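Local coordinates for Lactamase_B domain-containing protein (Bacillus lehensis G1, PDB 7EV5), which probably hydrolyses beta-lactams and glyoxalase II-type thioesters, using two zinc ions held in a metallo-beta-lactamase fold, at residues A[53-59]-A[147-151]; A[129-133]-A[159-165]; A[152-157]-A[200-206]. All blocks are in the same frame, centred on the assembly; numbering follows the deposited sequence. Where two conformers were deposited one is given.

Contact 1 of 3, residues A[53-59]-A[147-151]; sequences THAHFDH and FSGDV. With ZN (zinc ion), chain B; ZN (zinc ion), chain C.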
loop_
_atom_site.group_PDB
_atom_site.type_symbol
_atom_site.label_atom_id
_atom_site.label_comp_id
_atom_site.label_asym_id
_atom_site.label_seq_id
_atom_site.Cartn_x
_atom_site.Cartn_y
_atom_site.Cartn_z
ATOM N N THR A 53 -0.746 -2.921 -0.215
ATOM C CA THR A 53 -0.137 -2.783 -1.533
ATOM C C THR A 53 0.872 -3.891 -1.775
ATOM O O THR A 53 1.029 -4.362 -2.909
ATOM C CB THR A 53 0.529 -1.409 -1.700
ATOM O OG1 THR A 53 1.640 -1.280 -0.797
ATOM C CG2 THR A 53 -0.467 -0.289 -1.476
ATOM N N HIS A 54 1.576 -4.301 -0.723
ATOM C CA HIS A 54 2.556 -5.377 -0.762
ATOM C C HIS A 54 2.912 -5.733 0.673
ATOM O O HIS A 54 2.477 -5.067 1.622
ATOM C CB HIS A 54 3.783 -5.058 -1.644
ATOM C CG HIS A 54 4.680 -3.947 -1.153
ATOM N ND1 HIS A 54 4.241 -2.665 -0.901
ATOM C CD2 HIS A 54 6.022 -3.925 -0.961
ATOM C CE1 HIS A 54 5.270 -1.908 -0.557
ATOM N NE2 HIS A 54 6.360 -2.653 -0.568
ATOM N N ALA A 55 3.719 -6.784 0.827
ATOM C CA ALA A 55 3.942 -7.385 2.135
ATOM C C ALA A 55 5.360 -7.206 2.650
ATOM O O ALA A 55 5.798 -7.965 3.521
ATOM C CB ALA A 55 3.529 -8.856 2.154
ATOM N N HIS A 56 6.083 -6.206 2.156
ATOM C CA HIS A 56 7.336 -5.861 2.815
ATOM C C HIS A 56 7.072 -5.498 4.271
ATOM O O HIS A 56 6.023 -4.944 4.620
ATOM C CB HIS A 56 8.014 -4.682 2.113
ATOM C CG HIS A 56 8.797 -5.075 0.907
ATOM N ND1 HIS A 56 9.023 -4.211 -0.139
ATOM C CD2 HIS A 56 9.415 -6.234 0.580
ATOM C CE1 HIS A 56 9.752 -4.814 -1.059
ATOM N NE2 HIS A 56 9.997 -6.044 -0.651
ATOM N N PHE A 57 8.056 -5.810 5.119
ATOM C CA PHE A 57 7.890 -5.668 6.569
ATOM C C PHE A 57 7.429 -4.266 6.972
ATOM O O PHE A 57 6.679 -4.110 7.945
ATOM C CB PHE A 57 9.203 -6.023 7.282
ATOM C CG PHE A 57 10.279 -4.973 7.125
ATOM C CD1 PHE A 57 10.476 -3.992 8.099
ATOM C CD2 PHE A 57 11.081 -4.955 5.992
ATOM C CE1 PHE A 57 11.458 -3.027 7.940
ATOM C CE2 PHE A 57 12.065 -3.989 5.826
ATOM C CZ PHE A 57 12.252 -3.019 6.801
ATOM N N ASP A 58 7.898 -3.230 6.273
ATOM C CA ASP A 58 7.595 -1.862 6.667
ATOM C C ASP A 58 6.161 -1.468 6.354
ATOM O O ASP A 58 5.731 -0.380 6.745
ATOM C CB ASP A 58 8.603 -0.881 6.042
ATOM C CG ASP A 58 8.618 -0.931 4.519
ATOM O OD1 ASP A 58 8.864 -2.029 3.965
ATOM O OD2 ASP A 58 8.413 0.145 3.904
ATOM N N HIS A 59 5.413 -2.334 5.676
ATOM C CA HIS A 59 4.009 -2.097 5.381
ATOM C C HIS A 59 3.062 -2.962 6.196
ATOM O O HIS A 59 1.842 -2.794 6.070
ATOM C CB HIS A 59 3.747 -2.287 3.874
ATOM C CG HIS A 59 4.528 -1.331 3.029
ATOM N ND1 HIS A 59 3.953 -0.293 2.325
ATOM C CD2 HIS A 59 5.861 -1.223 2.836
ATOM C CE1 HIS A 59 4.903 0.406 1.725
ATOM N NE2 HIS A 59 6.073 -0.130 2.031
ATOM N N PHE A 147 -3.618 4.536 -4.352
ATOM C CA PHE A 147 -2.777 3.987 -3.290
ATOM C C PHE A 147 -1.893 2.942 -3.956
ATOM O O PHE A 147 -2.283 1.789 -4.111
ATOM C CB PHE A 147 -3.644 3.427 -2.170
ATOM C CG PHE A 147 -4.595 4.446 -1.605
ATOM C CD1 PHE A 147 -4.165 5.337 -0.638
ATOM C CD2 PHE A 147 -5.900 4.537 -2.067
ATOM C CE1 PHE A 147 -5.012 6.282 -0.117
ATOM C CE2 PHE A 147 -6.764 5.497 -1.554
ATOM C CZ PHE A 147 -6.324 6.374 -0.581
ATOM N N SER A 148 -0.696 3.367 -4.367
ATOM C CA SER A 148 0.165 2.572 -5.241
ATOM C C SER A 148 1.409 2.018 -4.549
ATOM O O SER A 148 2.317 1.532 -5.228
ATOM C CB SER A 148 0.557 3.382 -6.480
ATOM O OG SER A 148 0.931 4.712 -6.137
ATOM N N GLY A 149 1.481 2.084 -3.226
ATOM C CA GLY A 149 2.619 1.485 -2.549
ATOM C C GLY A 149 3.939 2.072 -3.011
ATOM O O GLY A 149 4.110 3.294 -3.097
ATOM N N ASP A 150 4.901 1.194 -3.306
ATOM C CA ASP A 150 6.283 1.606 -3.519
ATOM C C ASP A 150 6.677 1.602 -4.988
ATOM O O ASP A 150 7.852 1.439 -5.305
ATOM C CB ASP A 150 7.240 0.751 -2.685
ATOM C CG ASP A 150 7.110 1.004 -1.188
ATOM O OD1 ASP A 150 6.243 1.803 -0.781
ATOM O OD2 ASP A 150 7.865 0.364 -0.424
ATOM N N VAL A 151 5.724 1.822 -5.889
ATOM C CA VAL A 151 6.048 1.856 -7.311
ATOM C C VAL A 151 6.603 3.218 -7.714
ATOM O O VAL A 151 7.652 3.316 -8.367
ATOM C CB VAL A 151 4.794 1.479 -8.121
ATOM C CG1 VAL A 151 5.027 1.699 -9.596
ATOM C CG2 VAL A 151 4.421 0.022 -7.856
HETATM ZN ZN ZN B . 8.363 -2.209 -0.322
HETATM ZN ZN ZN C . 7.999 0.455 1.617
HETATM O O HOH W 1 8.930 -1.285 1.283
#
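D150 reaches from the turn S148-V151 into the loop 53-59 and lies against H54 and H59. Its CG stands anti to its own carbonyl carbon (chi1 -68°), which brings the carboxylate oxygens to the metals. CB passes H54 CE1 at 3.9 Å, and CG comes nearer to that same ring carbon, at 3.5 Å. The H54 ring and the carboxylate planes are 71° apart, with OD2 at the edge of the imidazole. Both oxygens lie by the H59 ring, OD1 3.2 Å from H59 CE1. OD2 is the atom that binds metal: it lies 2.0 Å from the zinc of chain C and, by a longer bond of 2.6 Å, also meets the zinc of chain B. The short approaches of OD2 to H54 NE2 and H59 NE2 therefore come from shared metals and not from hydrogen bonds. H54 and H56 complete the loop's share of the chain B zinc, while D58 OD2 and H59 take the chain C zinc; D58 OD2 also accepts from T12. Water 1 joins the two ions and donates to D58 OD1. The rings are fixed from behind. H54 ND1 gives a hydrogen bond of 2.9 Å to T53 OG1, which lies only 3° from the imidazole plane; both T53 OG1 and H59 ND1 are tied to D28 as a second shell. H54 CE1 also lies over the centre of one face of H59. T53 OG1 packs 3.4 Å from G149 CA, bringing the backbone of 147-151 against T53. The sequence H54-x-H56-x-D58-H59 is the HxHxDH motif of the metallo-beta-lactamase superfamily, and an aspartate shared between both zincs, as D150 is here, is a feature of glyoxalase II.

Contact 2 of 3, residues A[129-133]-A[159-165]; sequences PGHSP and RTDLRGG. With ZN (zinc ion), chain B.
The carbonyl oxygen of R159 accepts from both H131 and water 4. The imidazole bond, H131 ND1 to R159 O, is 2.8 Å long and bends to 150° at the hydrogen; it arrives in the carbonyl plane on a lone pair, although the oxygen sits 17° out of the ring plane of H131. A weaker CA-H...O contact from H131 brings its backbone to the same oxygen. With CG anti to the backbone N (chi1 169°), the H131 ring swings out from the loop and spans two partners: ND1 holds the R159 carbonyl while NE2 binds the zinc of chain B at 2.1 Å. R159 CG also rests in plane at the ring edge, 3.7 Å from H131 CE1. This second-shell carbonyl probably helps to fix the rotation of a zinc ligand, the third histidine of that metal beside H54 and H56, carried on the P-G-H-S-P-G loop familiar from the metallo-beta-lactamase superfamily. Three waters bridge the two segments. H131 O accepts from water 3, which also donates to R163 O, and from water 4, which in turn takes the N-H of L162; water 2 joins G130 N to G164 O. Direct touches are sparser: G165 CA meets G130 O at 3.3 Å through a CA-H...O contact, T160 CG2 lies 3.6 Å from that oxygen, and P133 CD packs on R163 O. The polar end of R159 points elsewhere, gripping D161 side-on in a salt bridge, NE to OD1 at 2.8 Å and NH2 to OD2, while L162 CD2 lies over one face of the guanidinium, toward its rim.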
loop_
_atom_site.group_PDB
_atom_site.type_symbol
_atom_site.label_atom_id
_atom_site.label_comp_id
_atom_site.label_asym_id
_atom_site.label_seq_id
_atom_site.Cartn_x
_atom_site.Cartn_y
_atom_site.Cartn_z
ATOM N N PRO A 129 3.799 -4.882 -10.430
ATOM C CA PRO A 129 5.057 -5.437 -9.902
ATOM C C PRO A 129 6.303 -4.700 -10.367
ATOM O O PRO A 129 6.245 -3.782 -11.192
ATOM C CB PRO A 129 5.041 -6.877 -10.434
ATOM C CG PRO A 129 4.296 -6.749 -11.751
ATOM C CD PRO A 129 3.179 -5.787 -11.418
ATOM N N GLY A 130 7.453 -5.117 -9.843
ATOM C CA GLY A 130 8.726 -4.500 -10.161
ATOM C C GLY A 130 9.512 -4.198 -8.906
ATOM O O GLY A 130 10.691 -4.544 -8.800
ATOM N N HIS A 131 8.869 -3.518 -7.951
ATOM C CA HIS A 131 9.430 -3.391 -6.611
ATOM C C HIS A 131 9.211 -4.676 -5.807
ATOM O O HIS A 131 10.080 -5.084 -5.026
ATOM C CB HIS A 131 8.820 -2.163 -5.923
ATOM C CG HIS A 131 9.106 -2.064 -4.455
ATOM N ND1 HIS A 131 10.293 -1.580 -3.944
ATOM C CD2 HIS A 131 8.330 -2.353 -3.387
ATOM C CE1 HIS A 131 10.241 -1.586 -2.625
ATOM N NE2 HIS A 131 9.059 -2.057 -2.255
ATOM N N SER A 132 8.074 -5.340 -6.003
ATOM C CA SER A 132 7.825 -6.640 -5.398
ATOM C C SER A 132 6.814 -7.362 -6.275
ATOM O O SER A 132 6.043 -6.708 -6.994
ATOM C CB SER A 132 7.322 -6.520 -3.945
ATOM O OG SER A 132 5.987 -6.046 -3.876
ATOM N N PRO A 133 6.797 -8.700 -6.263
ATOM C CA PRO A 133 5.999 -9.437 -7.255
ATOM C C PRO A 133 4.504 -9.366 -7.016
ATOM O O PRO A 133 3.735 -9.569 -7.965
ATOM C CB PRO A 133 6.512 -10.880 -7.126
ATOM C CG PRO A 133 7.084 -10.953 -5.739
ATOM C CD PRO A 133 7.668 -9.595 -5.482
ATOM N N ARG A 159 12.631 1.070 -5.290
ATOM C CA ARG A 159 13.849 0.288 -5.430
ATOM C C ARG A 159 13.510 -1.080 -6.014
ATOM O O ARG A 159 12.446 -1.649 -5.752
ATOM C CB ARG A 159 14.576 0.144 -4.087
ATOM C CG ARG A 159 13.812 -0.623 -3.020
ATOM C CD ARG A 159 14.427 -0.406 -1.639
ATOM N NE ARG A 159 15.745 -1.015 -1.535
ATOM C CZ ARG A 159 16.469 -1.061 -0.420
ATOM N NH1 ARG A 159 16.012 -0.526 0.711
ATOM N NH2 ARG A 159 17.652 -1.652 -0.443
ATOM N N THR A 160 14.417 -1.603 -6.837
ATOM C CA THR A 160 14.213 -2.867 -7.531
ATOM C C THR A 160 15.282 -3.895 -7.175
ATOM O O THR A 160 15.461 -4.878 -7.903
ATOM C CB THR A 160 14.131 -2.645 -9.041
ATOM O OG1 THR A 160 15.297 -1.939 -9.485
ATOM C CG2 THR A 160 12.919 -1.828 -9.358
ATOM N N ASP A 161 15.956 -3.705 -6.039
ATOM C CA ASP A 161 17.046 -4.557 -5.592
ATOM C C ASP A 161 16.638 -5.560 -4.513
ATOM O O ASP A 161 17.506 -6.257 -3.978
ATOM C CB ASP A 161 18.214 -3.700 -5.091
ATOM C CG ASP A 161 17.809 -2.735 -3.978
ATOM O OD1 ASP A 161 16.613 -2.401 -3.862
ATOM O OD2 ASP A 161 18.700 -2.302 -3.214
ATOM N N LEU A 162 15.349 -5.654 -4.179
ATOM C CA LEU A 162 14.892 -6.568 -3.140
ATOM C C LEU A 162 14.382 -7.883 -3.751
ATOM O O LEU A 162 14.541 -8.136 -4.950
ATOM C CB LEU A 162 13.895 -5.865 -2.215
ATOM C CG LEU A 162 14.339 -4.524 -1.628
ATOM C CD1 LEU A 162 13.262 -3.907 -0.720
ATOM C CD2 LEU A 162 15.657 -4.668 -0.881
ATOM N N ARG A 163 13.768 -8.731 -2.925
ATOM C CA ARG A 163 13.325 -10.045 -3.381
ATOM C C ARG A 163 12.342 -9.918 -4.542
ATOM O O ARG A 163 11.284 -9.289 -4.423
ATOM C CB ARG A 163 12.688 -10.805 -2.216
ATOM C CG ARG A 163 12.110 -12.163 -2.597
ATOM C CD ARG A 163 11.642 -12.933 -1.359
ATOM N NE ARG A 163 12.717 -13.073 -0.376
ATOM C CZ ARG A 163 13.615 -14.051 -0.392
ATOM N NH1 ARG A 163 13.552 -14.989 -1.329
ATOM N NH2 ARG A 163 14.569 -14.098 0.529
ATOM N N GLY A 164 12.689 -10.532 -5.671
ATOM C CA GLY A 164 11.824 -10.444 -6.831
ATOM C C GLY A 164 11.828 -9.104 -7.529
ATOM O O GLY A 164 11.016 -8.892 -8.433
ATOM N N GLY A 165 12.711 -8.188 -7.146
ATOM C CA GLY A 165 12.764 -6.901 -7.815
ATOM C C GLY A 165 13.188 -7.021 -9.266
ATOM O O GLY A 165 13.988 -7.878 -9.636
HETATM ZN ZN ZN B . 8.363 -2.209 -0.322
HETATM O O HOH W 2 8.605 -7.626 -8.936
HETATM O O HOH W 3 10.668 -7.065 -3.119
HETATM O O HOH W 4 12.807 -4.315 -4.974
HETATM O O HOH W 1 8.930 -1.285 1.283
#

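Contact 3 of 3, residues A[152-157]-A[200-206]; sequences LFQQSI and EMDHNPF
Q155 N donates a nearly straight hydrogen bond of 2.9 Å to E200 OE1, coming from above the carboxylate plane. Beside it N204 ND2 reaches S156 O at 3.1 Å; the donor stands above the carbonyl plane, 52° out of it, and F153 N takes the same oxygen from the other face, closing the small hairpin of strands 152-153 and 156-157. F206 lies along the turn: its CE2 edge comes to 3.4 Å from Q155 O, while its CB packs on I157 CG2 and CD1. L152 CD1 slides past N204 ND2 at 3.6 Å.

Behind these contacts, the N204 amide is steered from both ends. ND2 also donates to E200 OE1, on the anti side, and OD1 accepts from F206 N in an Asx turn, N204 to F206. A chi1 of -169° swings the N204 amide away from its own N and across to the hairpin. A bend at chi2 carries the E200 carboxylate to the Q154-Q155 backbone, and its OE2 is held by T195. E200 OE1 thus collects two N-H groups in a buried setting, and with OE2 also bonded, the carboxylate is probably stabilised in its charged form, though F153 O, an acceptor close by, would offset part of this.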
loop_
_atom_site.group_PDB
_atom_site.type_symbol
_atom_site.label_atom_id
_atom_site.label_comp_id
_atom_site.label_asym_id
_atom_site.label_seq_id
_atom_site.Cartn_x
_atom_site.Cartn_y
_atom_site.Cartn_z
ATOM N N LEU A 152 5.902 4.284 -7.336
ATOM C CA LEU A 152 6.167 5.637 -7.814
ATOM C C LEU A 152 6.119 6.575 -6.621
ATOM O O LEU A 152 5.126 6.598 -5.890
ATOM C CB LEU A 152 5.103 6.057 -8.837
ATOM C CG LEU A 152 5.158 7.486 -9.375
ATOM C CD1 LEU A 152 6.465 7.745 -10.123
ATOM C CD2 LEU A 152 3.955 7.789 -10.250
ATOM N N PHE A 153 7.182 7.351 -6.424
ATOM C CA PHE A 153 7.224 8.328 -5.349
ATOM C C PHE A 153 7.330 9.714 -5.955
ATOM O O PHE A 153 7.523 9.880 -7.162
ATOM C CB PHE A 153 8.452 8.109 -4.459
ATOM C CG PHE A 153 8.579 6.712 -3.914
ATOM C CD1 PHE A 153 7.613 6.185 -3.064
ATOM C CD2 PHE A 153 9.686 5.931 -4.221
ATOM C CE1 PHE A 153 7.748 4.894 -2.542
ATOM C CE2 PHE A 153 9.826 4.644 -3.704
ATOM C CZ PHE A 153 8.851 4.119 -2.864
ATOM N N GLN A 154 7.204 10.726 -5.103
ATOM C CA GLN A 154 7.528 12.082 -5.518
ATOM C C GLN A 154 9.024 12.154 -5.790
ATOM O O GLN A 154 9.837 11.972 -4.881
ATOM C CB GLN A 154 7.142 13.056 -4.411
ATOM C CG GLN A 154 7.297 14.510 -4.806
ATOM C CD GLN A 154 7.165 15.429 -3.617
ATOM O OE1 GLN A 154 7.996 15.406 -2.704
ATOM N NE2 GLN A 154 6.102 16.227 -3.602
ATOM N N GLN A 155 9.391 12.368 -7.054
ATOM C CA GLN A 155 10.774 12.542 -7.510
ATOM C C GLN A 155 11.616 11.268 -7.557
ATOM O O GLN A 155 12.820 11.354 -7.832
ATOM C CB GLN A 155 11.529 13.638 -6.740
ATOM C CG GLN A 155 11.075 15.049 -7.051
ATOM C CD GLN A 155 11.407 15.447 -8.473
ATOM O OE1 GLN A 155 10.516 15.674 -9.290
ATOM N NE2 GLN A 155 12.695 15.523 -8.778
ATOM N N SER A 156 11.045 10.093 -7.315
ATOM C CA SER A 156 11.816 8.862 -7.451
ATOM C C SER A 156 10.853 7.718 -7.732
ATOM O O SER A 156 9.640 7.913 -7.827
ATOM C CB SER A 156 12.701 8.571 -6.229
ATOM O OG SER A 156 11.942 8.278 -5.069
ATOM N N ILE A 157 11.416 6.520 -7.885
ATOM C CA ILE A 157 10.638 5.312 -8.123
ATOM C C ILE A 157 11.100 4.230 -7.153
ATOM O O ILE A 157 12.130 4.352 -6.488
ATOM C CB ILE A 157 10.701 4.828 -9.589
ATOM C CG1 ILE A 157 12.128 4.428 -9.977
ATOM C CG2 ILE A 157 10.171 5.901 -10.529
ATOM C CD1 ILE A 157 12.219 3.876 -11.393
ATOM N N GLU A 200 4.475 14.027 -11.664
ATOM C CA GLU A 200 5.578 13.091 -11.860
ATOM C C GLU A 200 5.885 12.911 -13.341
ATOM O O GLU A 200 7.052 12.795 -13.731
ATOM C CB GLU A 200 5.285 11.755 -11.176
ATOM C CG GLU A 200 5.222 11.855 -9.649
ATOM C CD GLU A 200 6.368 12.654 -9.063
ATOM O OE1 GLU A 200 7.534 12.310 -9.335
ATOM O OE2 GLU A 200 6.103 13.622 -8.315
ATOM N N MET A 201 4.844 12.888 -14.174
ATOM C CA MET A 201 5.047 12.819 -15.619
ATOM C C MET A 201 5.932 13.962 -16.101
ATOM O O MET A 201 6.778 13.775 -16.983
ATOM C CB MET A 201 3.687 12.856 -16.314
ATOM C CG MET A 201 3.706 12.673 -17.827
ATOM S SD MET A 201 2.027 12.576 -18.485
ATOM C CE MET A 201 1.191 11.746 -17.134
ATOM N N ASP A 202 5.753 15.149 -15.532
ATOM C CA ASP A 202 6.482 16.325 -15.978
ATOM C C ASP A 202 7.832 16.513 -15.297
ATOM O O ASP A 202 8.702 17.180 -15.867
ATOM C CB ASP A 202 5.630 17.578 -15.762
ATOM C CG ASP A 202 4.371 17.578 -16.605
ATOM O OD1 ASP A 202 4.287 16.766 -17.555
ATOM O OD2 ASP A 202 3.463 18.386 -16.316
ATOM N N HIS A 203 8.039 15.952 -14.104
ATOM C CA HIS A 203 9.224 16.319 -13.337
ATOM C C HIS A 203 9.990 15.175 -12.683
ATOM O O HIS A 203 11.073 15.434 -12.151
ATOM C CB HIS A 203 8.879 17.369 -12.268
ATOM C CG HIS A 203 8.007 18.479 -12.770
ATOM N ND1 HIS A 203 8.355 19.274 -13.842
ATOM C CD2 HIS A 203 6.802 18.927 -12.346
ATOM C CE1 HIS A 203 7.400 20.161 -14.058
ATOM N NE2 HIS A 203 6.447 19.974 -13.162
ATOM N N ASN A 204 9.491 13.944 -12.686
ATOM C CA ASN A 204 10.235 12.843 -12.080
ATOM C C ASN A 204 11.428 12.504 -12.965
ATOM O O ASN A 204 11.233 12.110 -14.122
ATOM C CB ASN A 204 9.331 11.620 -11.919
ATOM C CG ASN A 204 9.959 10.526 -11.069
ATOM O OD1 ASN A 204 11.072 10.077 -11.334
ATOM N ND2 ASN A 204 9.227 10.072 -10.047
ATOM N N PRO A 205 12.663 12.624 -12.469
ATOM C CA PRO A 205 13.831 12.418 -13.343
ATOM C C PRO A 205 14.008 10.988 -13.819
ATOM O O PRO A 205 14.729 10.768 -14.801
ATOM C CB PRO A 205 15.011 12.873 -12.473
ATOM C CG PRO A 205 14.524 12.723 -11.072
ATOM C CD PRO A 205 13.050 13.007 -11.102
ATOM N N PHE A 206 13.381 10.013 -13.168
ATOM C CA PHE A 206 13.464 8.622 -13.589
ATOM C C PHE A 206 12.427 8.260 -14.644
ATOM O O PHE A 206 12.384 7.103 -15.080
ATOM C CB PHE A 206 13.322 7.692 -12.379
ATOM C CG PHE A 206 14.307 7.969 -11.283
ATOM C CD1 PHE A 206 15.488 7.251 -11.196
ATOM C CD2 PHE A 206 14.050 8.942 -10.332
ATOM C CE1 PHE A 206 16.400 7.500 -10.188
ATOM C CE2 PHE A 206 14.962 9.200 -9.319
ATOM C CZ PHE A 206 16.136 8.477 -9.248
#

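In the fold
Contacts 1 and 2 share the zinc of chain B and water 1, and their centres lie about 11 Å apart; along the chain their segments alternate, so 129-133 falls between the two halves of contact 1. Contact 1 joins the loop after strand 46-51 of one six-stranded sheet to strand 145-149 of the other, placing the metals among loops at the edge between the two sheets, as in this superfamily. Contact 3 is further out, its centre about 17 Å from that of contact 1 and about 18 Å from that of contact 2. Its first segment directly follows 147-151, and E200 of helix 197-203, with N204 and F206, packs on a hairpin whose F153 borders the metal site.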